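Local atomic coordinates of flap endonuclease 1 (Desulfurococcus amylolyticus, PDB entry 3ORY), a protein that probably cleaves 5' flaps from branched DNA near the single-strand to double-strand junction, as flap endonucleases do in DNA replication and repair. Residues A[13-18]-A[238-243]; A[28-33]-A[219-224]; A[43-48]-A[201-206]; A[186-191]-A[196-201]. One frame throughout, in Å; residues are numbered along the deposited sequence.

Contact 1. Residues A[13-18]-A[238-243]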
loop_
_atom_site.group_PDB
_atom_site.type_symbol
_atom_site.label_atom_id
_atom_site.label_comp_id
_atom_site.label_asym_id
_atom_site.label_seq_id
_atom_site.Cartn_x
_atom_site.Cartn_y
_atom_site.Cartn_z
ATOM N N VAL A 13 5.906 -7.047 1.610
ATOM C CA VAL A 13 7.091 -7.256 2.416
ATOM C C VAL A 13 7.136 -6.138 3.453
ATOM O O VAL A 13 7.290 -4.969 3.104
ATOM C CB VAL A 13 8.362 -7.239 1.529
ATOM C CG1 VAL A 13 9.631 -7.333 2.379
ATOM C CG2 VAL A 13 8.309 -8.370 0.491
ATOM N N ASP A 14 6.980 -6.498 4.723
ATOM C CA ASP A 14 6.951 -5.513 5.800
ATOM C C ASP A 14 8.299 -5.513 6.548
ATOM O O ASP A 14 8.662 -6.498 7.188
ATOM C CB ASP A 14 5.775 -5.798 6.743
ATOM C CG ASP A 14 5.643 -4.772 7.880
ATOM O OD1 ASP A 14 6.340 -3.733 7.882
ATOM O OD2 ASP A 14 4.806 -5.014 8.778
ATOM N N LEU A 15 9.028 -4.403 6.440
ATOM C CA LEU A 15 10.352 -4.256 7.063
ATOM C C LEU A 15 10.332 -3.241 8.202
ATOM O O LEU A 15 11.384 -2.844 8.708
ATOM C CB LEU A 15 11.385 -3.827 6.015
ATOM C CG LEU A 15 11.549 -4.706 4.770
ATOM C CD1 LEU A 15 12.625 -4.106 3.866
ATOM C CD2 LEU A 15 11.901 -6.131 5.153
ATOM N N LYS A 16 9.131 -2.826 8.602
ATOM C CA LYS A 16 8.959 -1.757 9.586
ATOM C C LYS A 16 9.931 -1.797 10.761
ATOM O O LYS A 16 10.547 -0.783 11.091
ATOM C CB LYS A 16 7.517 -1.731 10.110
ATOM C CG LYS A 16 7.189 -0.510 10.958
ATOM C CD LYS A 16 5.683 -0.447 11.273
ATOM C CE LYS A 16 5.315 0.886 11.926
ATOM N NZ LYS A 16 6.131 1.153 13.146
ATOM N N ASP A 17 10.074 -2.945 11.412
ATOM C CA ASP A 17 10.896 -2.935 12.617
ATOM C C ASP A 17 12.397 -3.173 12.416
ATOM O O ASP A 17 13.133 -3.269 13.398
ATOM C CB ASP A 17 10.307 -3.793 13.748
ATOM C CG ASP A 17 9.810 -5.133 13.274
ATOM O OD1 ASP A 17 10.549 -5.810 12.521
ATOM O OD2 ASP A 17 8.671 -5.494 13.660
ATOM N N ILE A 18 12.852 -3.252 11.160
ATOM C CA ILE A 18 14.294 -3.199 10.909
ATOM C C ILE A 18 14.767 -1.871 10.318
ATOM O O ILE A 18 15.970 -1.667 10.171
ATOM C CB ILE A 18 14.859 -4.399 10.084
ATOM C CG1 ILE A 18 14.316 -4.402 8.650
ATOM C CG2 ILE A 18 14.601 -5.720 10.799
ATOM C CD1 ILE A 18 15.157 -5.252 7.673
ATOM N N GLU A 238 21.385 -6.421 -2.922
ATOM C CA GLU A 238 21.141 -7.877 -2.987
ATOM C C GLU A 238 20.782 -8.452 -1.613
ATOM O O GLU A 238 19.871 -9.272 -1.510
ATOM C CB GLU A 238 22.326 -8.630 -3.617
ATOM C CG GLU A 238 22.391 -8.469 -5.136
ATOM C CD GLU A 238 23.412 -9.379 -5.794
ATOM O OE1 GLU A 238 23.773 -10.423 -5.202
ATOM O OE2 GLU A 238 23.843 -9.052 -6.916
ATOM N N ASN A 239 21.493 -8.016 -0.571
ATOM C CA ASN A 239 21.160 -8.389 0.813
ATOM C C ASN A 239 19.722 -7.998 1.160
ATOM O O ASN A 239 18.990 -8.796 1.749
ATOM C CB ASN A 239 22.074 -7.703 1.832
ATOM C CG ASN A 239 23.538 -8.164 1.776
ATOM O OD1 ASN A 239 23.903 -9.218 1.214
ATOM N ND2 ASN A 239 24.388 -7.355 2.380
ATOM N N LEU A 240 19.320 -6.772 0.804
ATOM C CA LEU A 240 17.953 -6.303 1.088
ATOM C C LEU A 240 16.903 -7.167 0.382
ATOM O O LEU A 240 15.882 -7.559 0.975
ATOM C CB LEU A 240 17.770 -4.834 0.673
ATOM C CG LEU A 240 16.415 -4.207 1.052
ATOM C CD1 LEU A 240 16.285 -4.081 2.590
ATOM C CD2 LEU A 240 16.182 -2.861 0.395
ATOM N N ILE A 241 17.144 -7.442 -0.896
ATOM C CA ILE A 241 16.269 -8.331 -1.653
ATOM C C ILE A 241 16.192 -9.704 -0.968
ATOM O O ILE A 241 15.110 -10.273 -0.821
ATOM C CB ILE A 241 16.737 -8.454 -3.122
ATOM C CG1 ILE A 241 16.498 -7.129 -3.853
ATOM C CG2 ILE A 241 16.012 -9.612 -3.825
ATOM C CD1 ILE A 241 17.182 -7.036 -5.244
ATOM N N ASP A 242 17.335 -10.222 -0.530
ATOM C CA ASP A 242 17.362 -11.524 0.119
ATOM C C ASP A 242 16.535 -11.531 1.411
ATOM O O ASP A 242 15.873 -12.527 1.720
ATOM C CB ASP A 242 18.803 -11.983 0.383
ATOM C CG ASP A 242 19.434 -12.664 -0.842
ATOM O OD1 ASP A 242 18.744 -12.861 -1.861
ATOM O OD2 ASP A 242 20.626 -13.005 -0.796
ATOM N N ILE A 243 16.564 -10.424 2.152
ATOM C CA ILE A 243 15.714 -10.291 3.332
ATOM C C ILE A 243 14.249 -10.477 2.930
ATOM O O ILE A 243 13.511 -11.241 3.577
ATOM C CB ILE A 243 15.929 -8.955 4.087
ATOM C CG1 ILE A 243 17.325 -8.923 4.725
ATOM C CG2 ILE A 243 14.873 -8.787 5.189
ATOM C CD1 ILE A 243 17.763 -7.530 5.181
#
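I243 and L15 do most of the work, with L240 and I18 filling in beside them. The two methyls of L15 part company: CD2 goes to the branch methyl of I243, with L15 CD2 and I243 CG2 4.0 Å apart, while CD1 reaches along the helix to the preceding turn, where L15 CD1 lies 3.9 Å from L240 CD1. The leucine chain crosses obliquely over both partners. On I243 the branch methyl CG2 stands anti to the backbone N and takes L15, leaving the longer arm for I18; I18 CD1 and I243 CD1 meet end to end at 4.3 Å.

On its own side the loop is folded by an Asx turn, the K16 amide bonding to D14 OD1 from above the carboxylate plane, and by the bond from I18 N to L15 O, a turn that presents both hydrophobic residues to helix 237-247. L192 of helix 189-192 touches both L15 and L240, and L265 touches I243, so the cluster continues into neighbouring helices.

No hydrogen bond or ion pair crosses between the two segments: the N-terminal loop is held to the helix by buried aliphatic surface, and its fit depends on shape rather than on polar pairing.

Contact 2. Residues A[28-33]-A[219-224]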
loop_
_atom_site.group_PDB
_atom_site.type_symbol
_atom_site.label_atom_id
_atom_site.label_comp_id
_atom_site.label_asym_id
_atom_site.label_seq_id
_atom_site.Cartn_x
_atom_site.Cartn_y
_atom_site.Cartn_z
ATOM N N GLU A 28 6.002 16.099 8.512
ATOM C CA GLU A 28 5.064 16.669 9.491
ATOM C C GLU A 28 3.612 16.689 9.021
ATOM O O GLU A 28 2.706 16.347 9.788
ATOM C CB GLU A 28 5.517 18.044 9.990
ATOM C CG GLU A 28 6.721 17.983 10.946
ATOM C CD GLU A 28 6.647 16.841 11.980
ATOM O OE1 GLU A 28 5.573 16.617 12.586
ATOM O OE2 GLU A 28 7.680 16.171 12.196
ATOM N N ASP A 29 3.401 17.076 7.763
ATOM C CA ASP A 29 2.107 16.893 7.086
ATOM C C ASP A 29 2.286 16.804 5.570
ATOM O O ASP A 29 3.366 17.080 5.042
ATOM C CB ASP A 29 1.104 18.003 7.454
ATOM C CG ASP A 29 1.683 19.410 7.296
ATOM O OD1 ASP A 29 2.755 19.575 6.664
ATOM O OD2 ASP A 29 1.056 20.361 7.817
ATOM N N LEU A 30 1.216 16.429 4.881
ATOM C CA LEU A 30 1.212 16.299 3.426
ATOM C C LEU A 30 1.803 17.502 2.672
ATOM O O LEU A 30 2.484 17.319 1.663
ATOM C CB LEU A 30 -0.212 16.004 2.945
ATOM C CG LEU A 30 -0.713 14.573 2.703
ATOM C CD1 LEU A 30 -0.051 13.528 3.583
ATOM C CD2 LEU A 30 -2.233 14.516 2.857
ATOM N N ARG A 31 1.562 18.717 3.173
ATOM C CA ARG A 31 1.929 19.950 2.463
ATOM C C ARG A 31 3.439 20.111 2.230
ATOM O O ARG A 31 3.852 20.744 1.254
ATOM C CB ARG A 31 1.346 21.188 3.167
ATOM C CG ARG A 31 0.932 22.345 2.233
ATOM C CD ARG A 31 2.133 23.206 1.777
ATOM N NE ARG A 31 1.776 24.557 1.320
ATOM C CZ ARG A 31 1.244 24.855 0.131
ATOM N NH1 ARG A 31 0.968 23.902 -0.758
ATOM N NH2 ARG A 31 0.968 26.122 -0.164
ATOM N N ILE A 32 4.262 19.532 3.101
ATOM C CA ILE A 32 5.716 19.557 2.897
ATOM C C ILE A 32 6.116 19.011 1.502
ATOM O O ILE A 32 7.088 19.469 0.901
ATOM C CB ILE A 32 6.484 18.877 4.080
ATOM C CG1 ILE A 32 6.888 19.925 5.131
ATOM C CG2 ILE A 32 7.742 18.153 3.612
ATOM C CD1 ILE A 32 5.915 20.072 6.292
ATOM N N LEU A 33 5.327 18.071 0.981
ATOM C CA LEU A 33 5.588 17.466 -0.332
ATOM C C LEU A 33 4.940 18.217 -1.504
ATOM O O LEU A 33 4.890 17.700 -2.624
ATOM C CB LEU A 33 5.135 15.998 -0.339
ATOM C CG LEU A 33 5.846 15.003 0.591
ATOM C CD1 LEU A 33 5.060 13.692 0.673
ATOM C CD2 LEU A 33 7.279 14.743 0.149
ATOM N N VAL A 219 -0.892 9.396 12.897
ATOM C CA VAL A 219 -0.120 8.721 11.858
ATOM C C VAL A 219 0.373 9.780 10.876
ATOM O O VAL A 219 -0.427 10.505 10.280
ATOM C CB VAL A 219 -0.949 7.649 11.102
ATOM C CG1 VAL A 219 -0.062 6.903 10.092
ATOM C CG2 VAL A 219 -1.587 6.667 12.070
ATOM N N LYS A 220 1.690 9.860 10.723
ATOM C CA LYS A 220 2.324 10.830 9.828
ATOM C C LYS A 220 3.026 10.139 8.656
ATOM O O LYS A 220 3.535 9.031 8.808
ATOM C CB LYS A 220 3.341 11.683 10.596
ATOM C CG LYS A 220 2.719 12.623 11.628
ATOM C CD LYS A 220 3.794 13.312 12.450
ATOM C CE LYS A 220 3.195 14.244 13.499
ATOM N NZ LYS A 220 4.232 14.658 14.492
ATOM N N PRO A 221 3.070 10.795 7.486
ATOM C CA PRO A 221 3.822 10.187 6.390
ATOM C C PRO A 221 5.312 10.161 6.715
ATOM O O PRO A 221 5.784 10.983 7.507
ATOM C CB PRO A 221 3.553 11.119 5.203
ATOM C CG PRO A 221 2.388 11.961 5.613
ATOM C CD PRO A 221 2.474 12.083 7.097
ATOM N N GLU A 222 6.032 9.209 6.128
ATOM C CA GLU A 222 7.475 9.090 6.338
ATOM C C GLU A 222 8.208 8.779 5.035
ATOM O O GLU A 222 7.718 8.006 4.198
ATOM C CB GLU A 222 7.795 8.044 7.412
ATOM C CG GLU A 222 7.418 6.611 7.052
ATOM C CD GLU A 222 7.656 5.617 8.185
ATOM O OE1 GLU A 222 7.836 6.039 9.343
ATOM O OE2 GLU A 222 7.656 4.399 7.912
ATOM N N LEU A 223 9.366 9.410 4.869
ATOM C CA LEU A 223 10.217 9.198 3.709
ATOM C C LEU A 223 11.347 8.235 4.057
ATOM O O LEU A 223 12.036 8.410 5.062
ATOM C CB LEU A 223 10.798 10.531 3.218
ATOM C CG LEU A 223 11.942 10.500 2.190
ATOM C CD1 LEU A 223 11.446 10.023 0.831
ATOM C CD2 LEU A 223 12.608 11.871 2.072
ATOM N N ILE A 224 11.525 7.212 3.229
ATOM C CA ILE A 224 12.665 6.316 3.371
ATOM C C ILE A 224 13.470 6.340 2.085
ATOM O O ILE A 224 12.942 6.077 1.002
ATOM C CB ILE A 224 12.231 4.871 3.700
ATOM C CG1 ILE A 224 11.471 4.836 5.021
ATOM C CG2 ILE A 224 13.452 3.925 3.730
ATOM C CD1 ILE A 224 10.498 3.687 5.130
#
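E28 and K220 form a salt bridge at the outer margin of this contact, with K220 NZ 3.0 Å from E28 OE1. The ammonium uses the syn lone pair of that oxygen, on the side of its partner oxygen. The two chains reach each other differently. K220 runs extended beyond CG, and its last methylenes cross the glutamate at a slant, K220 CE lying 3.5 Å from E28 OE1. E28 leaves its backbone pointing away from K220, and the bend at its second torsion (chi2 -42°) helps bring the carboxylate back to the lysine.

Deeper in, L30 and P221 make an apolar pair. L30 CD1 presses on P221 CG at 3.5 Å, the leucine chain crossing the proline ring at about a right angle. P221 is buried, while L30 is partly exposed.

Behind these pairs lies the turn that carries E28 and L30 out of strand 24-26. Residues 30-32 form a short 3-10 segment, with the bond from L33 N to L30 O closing a tight turn. Backbone bonds of P221 with I27 and of L223 with T25 pair strand 216-225 antiparallel with strand 24-26, which probably helps set the spacing of the side chains just described. L30 also touches A85 and S205.

A solvent-facing ion pair thus lies beside a greasy leucine-proline touch: the charge pairing is likely to be softened by water, while the apolar pair should depend on close fit.

Contact 3. Residues A[43-48]-A[201-206]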
loop_
_atom_site.group_PDB
_atom_site.type_symbol
_atom_site.label_atom_id
_atom_site.label_comp_id
_atom_site.label_asym_id
_atom_site.label_seq_id
_atom_site.Cartn_x
_atom_site.Cartn_y
_atom_site.Cartn_z
ATOM N N TYR A 43 -2.925 -1.325 -5.902
ATOM C CA TYR A 43 -3.497 -2.409 -5.082
ATOM C C TYR A 43 -3.276 -2.143 -3.601
ATOM O O TYR A 43 -4.185 -2.345 -2.799
ATOM C CB TYR A 43 -2.934 -3.796 -5.483
ATOM C CG TYR A 43 -3.421 -4.330 -6.821
ATOM C CD1 TYR A 43 -4.132 -3.521 -7.711
ATOM C CD2 TYR A 43 -3.136 -5.641 -7.214
ATOM C CE1 TYR A 43 -4.556 -4.014 -8.952
ATOM C CE2 TYR A 43 -3.566 -6.142 -8.450
ATOM C CZ TYR A 43 -4.269 -5.321 -9.309
ATOM O OH TYR A 43 -4.685 -5.790 -10.537
ATOM N N ASN A 44 -2.079 -1.685 -3.232
ATOM C CA ASN A 44 -1.796 -1.454 -1.819
ATOM C C ASN A 44 -2.712 -0.378 -1.249
ATOM O O ASN A 44 -3.246 -0.538 -0.150
ATOM C CB ASN A 44 -0.331 -1.081 -1.568
ATOM C CG ASN A 44 0.082 -1.330 -0.147
ATOM O OD1 ASN A 44 0.574 -2.423 0.189
ATOM N ND2 ASN A 44 -0.126 -0.339 0.715
ATOM N N ALA A 45 -2.888 0.714 -1.993
ATOM C CA ALA A 45 -3.798 1.777 -1.569
ATOM C C ALA A 45 -5.220 1.260 -1.411
ATOM O O ALA A 45 -5.876 1.566 -0.427
ATOM C CB ALA A 45 -3.755 2.983 -2.544
ATOM N N LEU A 46 -5.698 0.474 -2.372
ATOM C CA LEU A 46 -7.071 -0.029 -2.298
ATOM C C LEU A 46 -7.258 -0.944 -1.094
ATOM O O LEU A 46 -8.297 -0.905 -0.446
ATOM C CB LEU A 46 -7.486 -0.733 -3.611
ATOM C CG LEU A 46 -7.512 0.175 -4.850
ATOM C CD1 LEU A 46 -7.905 -0.600 -6.123
ATOM C CD2 LEU A 46 -8.436 1.364 -4.656
ATOM N N TYR A 47 -6.244 -1.756 -0.793
ATOM C CA TYR A 47 -6.248 -2.578 0.411
ATOM C C TYR A 47 -6.275 -1.745 1.695
ATOM O O TYR A 47 -6.980 -2.099 2.656
ATOM C CB TYR A 47 -5.066 -3.569 0.411
ATOM C CG TYR A 47 -5.427 -4.882 -0.258
ATOM C CD1 TYR A 47 -6.485 -5.662 0.231
ATOM C CD2 TYR A 47 -4.748 -5.330 -1.386
ATOM C CE1 TYR A 47 -6.837 -6.859 -0.369
ATOM C CE2 TYR A 47 -5.105 -6.545 -2.013
ATOM C CZ TYR A 47 -6.143 -7.292 -1.489
ATOM O OH TYR A 47 -6.516 -8.474 -2.077
ATOM N N GLN A 48 -5.517 -0.644 1.714
ATOM C CA GLN A 48 -5.539 0.260 2.876
ATOM C C GLN A 48 -6.935 0.838 3.111
ATOM O O GLN A 48 -7.422 0.847 4.250
ATOM C CB GLN A 48 -4.521 1.397 2.750
ATOM C CG GLN A 48 -3.067 0.959 2.642
ATOM C CD GLN A 48 -2.689 -0.164 3.602
ATOM O OE1 GLN A 48 -3.044 -0.152 4.791
ATOM N NE2 GLN A 48 -1.938 -1.133 3.092
ATOM N N ASN A 201 2.560 5.717 4.643
ATOM C CA ASN A 201 1.433 6.320 5.393
ATOM C C ASN A 201 0.614 7.361 4.631
ATOM O O ASN A 201 -0.325 7.936 5.183
ATOM C CB ASN A 201 1.875 6.888 6.756
ATOM C CG ASN A 201 2.566 5.855 7.635
ATOM O OD1 ASN A 201 3.433 6.194 8.447
ATOM N ND2 ASN A 201 2.177 4.608 7.497
ATOM N N LEU A 202 0.962 7.603 3.373
ATOM C CA LEU A 202 0.273 8.615 2.576
ATOM C C LEU A 202 -1.217 8.314 2.405
ATOM O O LEU A 202 -2.029 9.228 2.330
ATOM C CB LEU A 202 0.952 8.787 1.218
ATOM C CG LEU A 202 0.680 10.079 0.453
ATOM C CD1 LEU A 202 1.500 11.261 0.994
ATOM C CD2 LEU A 202 0.959 9.860 -1.026
ATOM N N THR A 203 -1.582 7.036 2.371
ATOM C CA THR A 203 -2.983 6.661 2.173
ATOM C C THR A 203 -3.769 6.605 3.483
ATOM O O THR A 203 -4.986 6.457 3.464
ATOM C CB THR A 203 -3.116 5.309 1.445
ATOM O OG1 THR A 203 -2.440 4.299 2.201
ATOM C CG2 THR A 203 -2.517 5.397 0.044
ATOM N N ILE A 204 -3.072 6.732 4.614
ATOM C CA ILE A 204 -3.700 6.559 5.926
ATOM C C ILE A 204 -3.343 7.633 6.959
ATOM O O ILE A 204 -3.679 7.480 8.132
ATOM C CB ILE A 204 -3.388 5.159 6.552
ATOM C CG1 ILE A 204 -1.871 4.958 6.741
ATOM C CG2 ILE A 204 -4.040 4.029 5.738
ATOM C CD1 ILE A 204 -1.486 3.827 7.729
ATOM N N SER A 205 -2.662 8.698 6.534
ATOM C CA SER A 205 -2.178 9.724 7.472
ATOM C C SER A 205 -3.318 10.531 8.092
ATOM O O SER A 205 -4.431 10.563 7.562
ATOM C CB SER A 205 -1.133 10.644 6.823
ATOM O OG SER A 205 -1.645 11.313 5.685
ATOM N N GLY A 206 -3.027 11.173 9.222
ATOM C CA GLY A 206 -4.025 11.945 9.954
ATOM C C GLY A 206 -4.246 11.424 11.360
ATOM O O GLY A 206 -3.419 10.688 11.907
#
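T203 OG1 is pressed by two carbons of Q48, lying 3.4 Å from Q48 CG and 3.6 Å from Q48 CB. The hydroxyl thus rests against the methylenes of the glutamine and makes no hydrogen bond to residues 43-48, the two chains crossing at about a right angle. The amide of Q48 turns elsewhere: its chain bends at the second torsion (chi2 -43°), and OE1 accepts from the backbone N of V9, near the start of the modelled chain.

The other branch of T203 faces the helix one turn back, with T203 CG2 3.7 Å from A45 CB. This split follows from the first torsion of 58°, which sets OG1 between the backbone N and carbonyl carbon and CG2 anti to the latter. I204 adds its own branch methyl, I204 CG2 standing 4.0 Å from Q48 CB. A glycine at T203 would probably open a gap over A45 and take away the surface on which the Q48 methylenes rest.

Y91 of strand 88-93 also touches A45, and R78 bonds to S205 O. Loop 201-206 meets the helix through methyls, methylenes and the side of one hydroxyl, while the polar end of Q48 holds the N-terminal chain.

Contact 4. Residues A[186-191]-A[196-201]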
loop_
_atom_site.group_PDB
_atom_site.type_symbol
_atom_site.label_atom_id
_atom_site.label_comp_id
_atom_site.label_asym_id
_atom_site.label_seq_id
_atom_site.Cartn_x
_atom_site.Cartn_y
_atom_site.Cartn_z
ATOM N N GLN A 186 2.295 1.021 1.758
ATOM C CA GLN A 186 2.580 0.568 3.121
ATOM C C GLN A 186 3.660 -0.507 3.148
ATOM O O GLN A 186 4.382 -0.639 4.138
ATOM C CB GLN A 186 1.316 0.072 3.842
ATOM C CG GLN A 186 0.317 1.177 4.181
ATOM C CD GLN A 186 0.967 2.384 4.824
ATOM O OE1 GLN A 186 1.105 3.433 4.194
ATOM N NE2 GLN A 186 1.400 2.233 6.067
ATOM N N ASP A 187 3.807 -1.264 2.064
ATOM C CA ASP A 187 4.887 -2.231 2.058
ATOM C C ASP A 187 6.163 -1.638 1.458
ATOM O O ASP A 187 6.181 -0.499 0.962
ATOM C CB ASP A 187 4.483 -3.573 1.424
ATOM C CG ASP A 187 4.071 -3.445 -0.017
ATOM O OD1 ASP A 187 4.685 -2.642 -0.751
ATOM O OD2 ASP A 187 3.118 -4.157 -0.408
ATOM N N TYR A 188 7.229 -2.416 1.531
ATOM C CA TYR A 188 8.560 -1.940 1.212
ATOM C C TYR A 188 9.046 -2.490 -0.125
ATOM O O TYR A 188 10.220 -2.323 -0.488
ATOM C CB TYR A 188 9.499 -2.350 2.358
ATOM C CG TYR A 188 9.192 -1.615 3.648
ATOM C CD1 TYR A 188 9.987 -0.551 4.084
ATOM C CD2 TYR A 188 8.088 -1.974 4.427
ATOM C CE1 TYR A 188 9.681 0.135 5.275
ATOM C CE2 TYR A 188 7.789 -1.309 5.599
ATOM C CZ TYR A 188 8.583 -0.262 6.023
ATOM O OH TYR A 188 8.243 0.380 7.194
ATOM N N ASP A 189 8.139 -3.152 -0.846
ATOM C CA ASP A 189 8.473 -3.848 -2.100
ATOM C C ASP A 189 9.174 -2.949 -3.099
ATOM O O ASP A 189 10.086 -3.392 -3.781
ATOM C CB ASP A 189 7.206 -4.413 -2.767
ATOM C CG ASP A 189 6.436 -5.394 -1.879
ATOM O OD1 ASP A 189 6.540 -5.335 -0.634
ATOM O OD2 ASP A 189 5.693 -6.231 -2.442
ATOM N N SER A 190 8.726 -1.696 -3.205
ATOM C CA SER A 190 9.296 -0.761 -4.167
ATOM C C SER A 190 10.793 -0.473 -3.919
ATOM O O SER A 190 11.536 -0.260 -4.874
ATOM C CB SER A 190 8.463 0.530 -4.290
ATOM O OG SER A 190 8.569 1.356 -3.141
ATOM N N LEU A 191 11.223 -0.498 -2.658
ATOM C CA LEU A 191 12.643 -0.378 -2.299
ATOM C C LEU A 191 13.440 -1.576 -2.790
ATOM O O LEU A 191 14.538 -1.417 -3.329
ATOM C CB LEU A 191 12.821 -0.219 -0.786
ATOM C CG LEU A 191 12.261 1.085 -0.201
ATOM C CD1 LEU A 191 12.311 1.065 1.322
ATOM C CD2 LEU A 191 13.029 2.299 -0.742
ATOM N N PRO A 196 14.437 4.774 -5.415
ATOM C CA PRO A 196 15.314 5.640 -4.614
ATOM C C PRO A 196 14.622 6.159 -3.351
ATOM O O PRO A 196 15.283 6.387 -2.334
ATOM C CB PRO A 196 15.619 6.806 -5.563
ATOM C CG PRO A 196 15.491 6.219 -6.918
ATOM C CD PRO A 196 14.368 5.215 -6.816
ATOM N N LYS A 197 13.303 6.335 -3.420
ATOM C CA LYS A 197 12.554 6.948 -2.326
ATOM C C LYS A 197 11.186 6.313 -2.174
ATOM O O LYS A 197 10.433 6.204 -3.149
ATOM C CB LYS A 197 12.375 8.457 -2.563
ATOM C CG LYS A 197 13.642 9.299 -2.450
ATOM C CD LYS A 197 13.307 10.788 -2.475
ATOM C CE LYS A 197 14.492 11.619 -2.018
ATOM N NZ LYS A 197 15.653 11.386 -2.903
ATOM N N LEU A 198 10.870 5.912 -0.947
ATOM C CA LEU A 198 9.540 5.414 -0.600
ATOM C C LEU A 198 8.887 6.326 0.436
ATOM O O LEU A 198 9.496 6.648 1.466
ATOM C CB LEU A 198 9.616 3.981 -0.049
ATOM C CG LEU A 198 8.355 3.409 0.624
ATOM C CD1 LEU A 198 7.192 3.177 -0.369
ATOM C CD2 LEU A 198 8.678 2.112 1.354
ATOM N N VAL A 199 7.650 6.735 0.172
ATOM C CA VAL A 199 6.856 7.417 1.189
ATOM C C VAL A 199 5.809 6.450 1.738
ATOM O O VAL A 199 5.052 5.840 0.970
ATOM C CB VAL A 199 6.202 8.723 0.653
ATOM C CG1 VAL A 199 5.205 9.291 1.666
ATOM C CG2 VAL A 199 7.287 9.766 0.314
ATOM N N ARG A 200 5.790 6.290 3.058
ATOM C CA ARG A 200 4.780 5.462 3.714
ATOM C C ARG A 200 3.734 6.316 4.414
ATOM O O ARG A 200 3.993 7.482 4.732
ATOM C CB ARG A 200 5.424 4.507 4.721
ATOM C CG ARG A 200 6.359 3.480 4.090
ATOM C CD ARG A 200 6.916 2.541 5.152
ATOM N NE ARG A 200 5.911 1.578 5.607
ATOM C CZ ARG A 200 5.311 1.587 6.795
ATOM N NH1 ARG A 200 5.598 2.518 7.704
ATOM N NH2 ARG A 200 4.419 0.646 7.076
ATOM N N ASN A 201 2.560 5.717 4.643
ATOM C CA ASN A 201 1.433 6.320 5.393
ATOM C C ASN A 201 0.614 7.361 4.631
ATOM O O ASN A 201 -0.325 7.936 5.183
ATOM C CB ASN A 201 1.875 6.888 6.756
ATOM C CG ASN A 201 2.566 5.855 7.635
ATOM O OD1 ASN A 201 3.433 6.194 8.447
ATOM N ND2 ASN A 201 2.177 4.608 7.497
#
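L198 points from its strand toward residues 186-191, and its contacts begin at CB, which lies 3.9 Å from L191 CG. With CG anti to the backbone N (chi1 168°), the two methyls fork: L198 CD1 comes 3.6 Å from S190 OG, a hydroxyl whose hydrogen bond is to S183. L198 CD2 lies 3.8 Å from L191 CD1 and close to the Y188 ring. It also rests on the carbonyl D187 O, a buried oxygen with no hydrogen-bond partner in the model.

Strand 182-184, helix 189-192 and the parallel strand 197-200 form a beta-alpha-beta unit, and L198 fills the angle between its helix and second strand. The carboxylate of D187 turns the other way, toward a bound phosphate ion, probably from the crystallisation liquor.

R200 grips Q186 O side-on with two nitrogens, R200 NE at 3.1 Å and R200 NH2 at 3.2 Å, the oxygen lying at the guanidinium edge. The Y188 ring plane lies 12° from the guanidinium plane, though the chains cross at about a right angle, with Y188 OH over one face and Q186 NE2 over the other. R200 NH1 pairs with E222. A methionine in place of R200 would probably strip Q186 O of both donors and leave E222 without its positive mate. Q186 OE1 accepts the backbone N of N201 at 2.7 Å, on an in-plane lone pair.

How the contacts relate
The four contacts are nested like brackets: the first segments come in the order 13-18, 28-33, 43-48, 186-191, and their partners return in reverse, 196-201, 201-206, 219-224, 238-243. Contacts 1 to 3 each join the N-terminal region to the I-region. Contact 4 sits between the others, its centre about 11 Å from that of contact 1, 13 Å from contact 2 and 12 Å from contact 3, and it touches all three; contacts 2 and 3, about 13 Å between centres, also touch, whereas contact 1 touches neither. Contacts 2 and 4 share the mixed sheet through neighbouring strands 216-225 and 197-200; contacts 3 and 4 share N201. Contact 1 joins this group through contact 4.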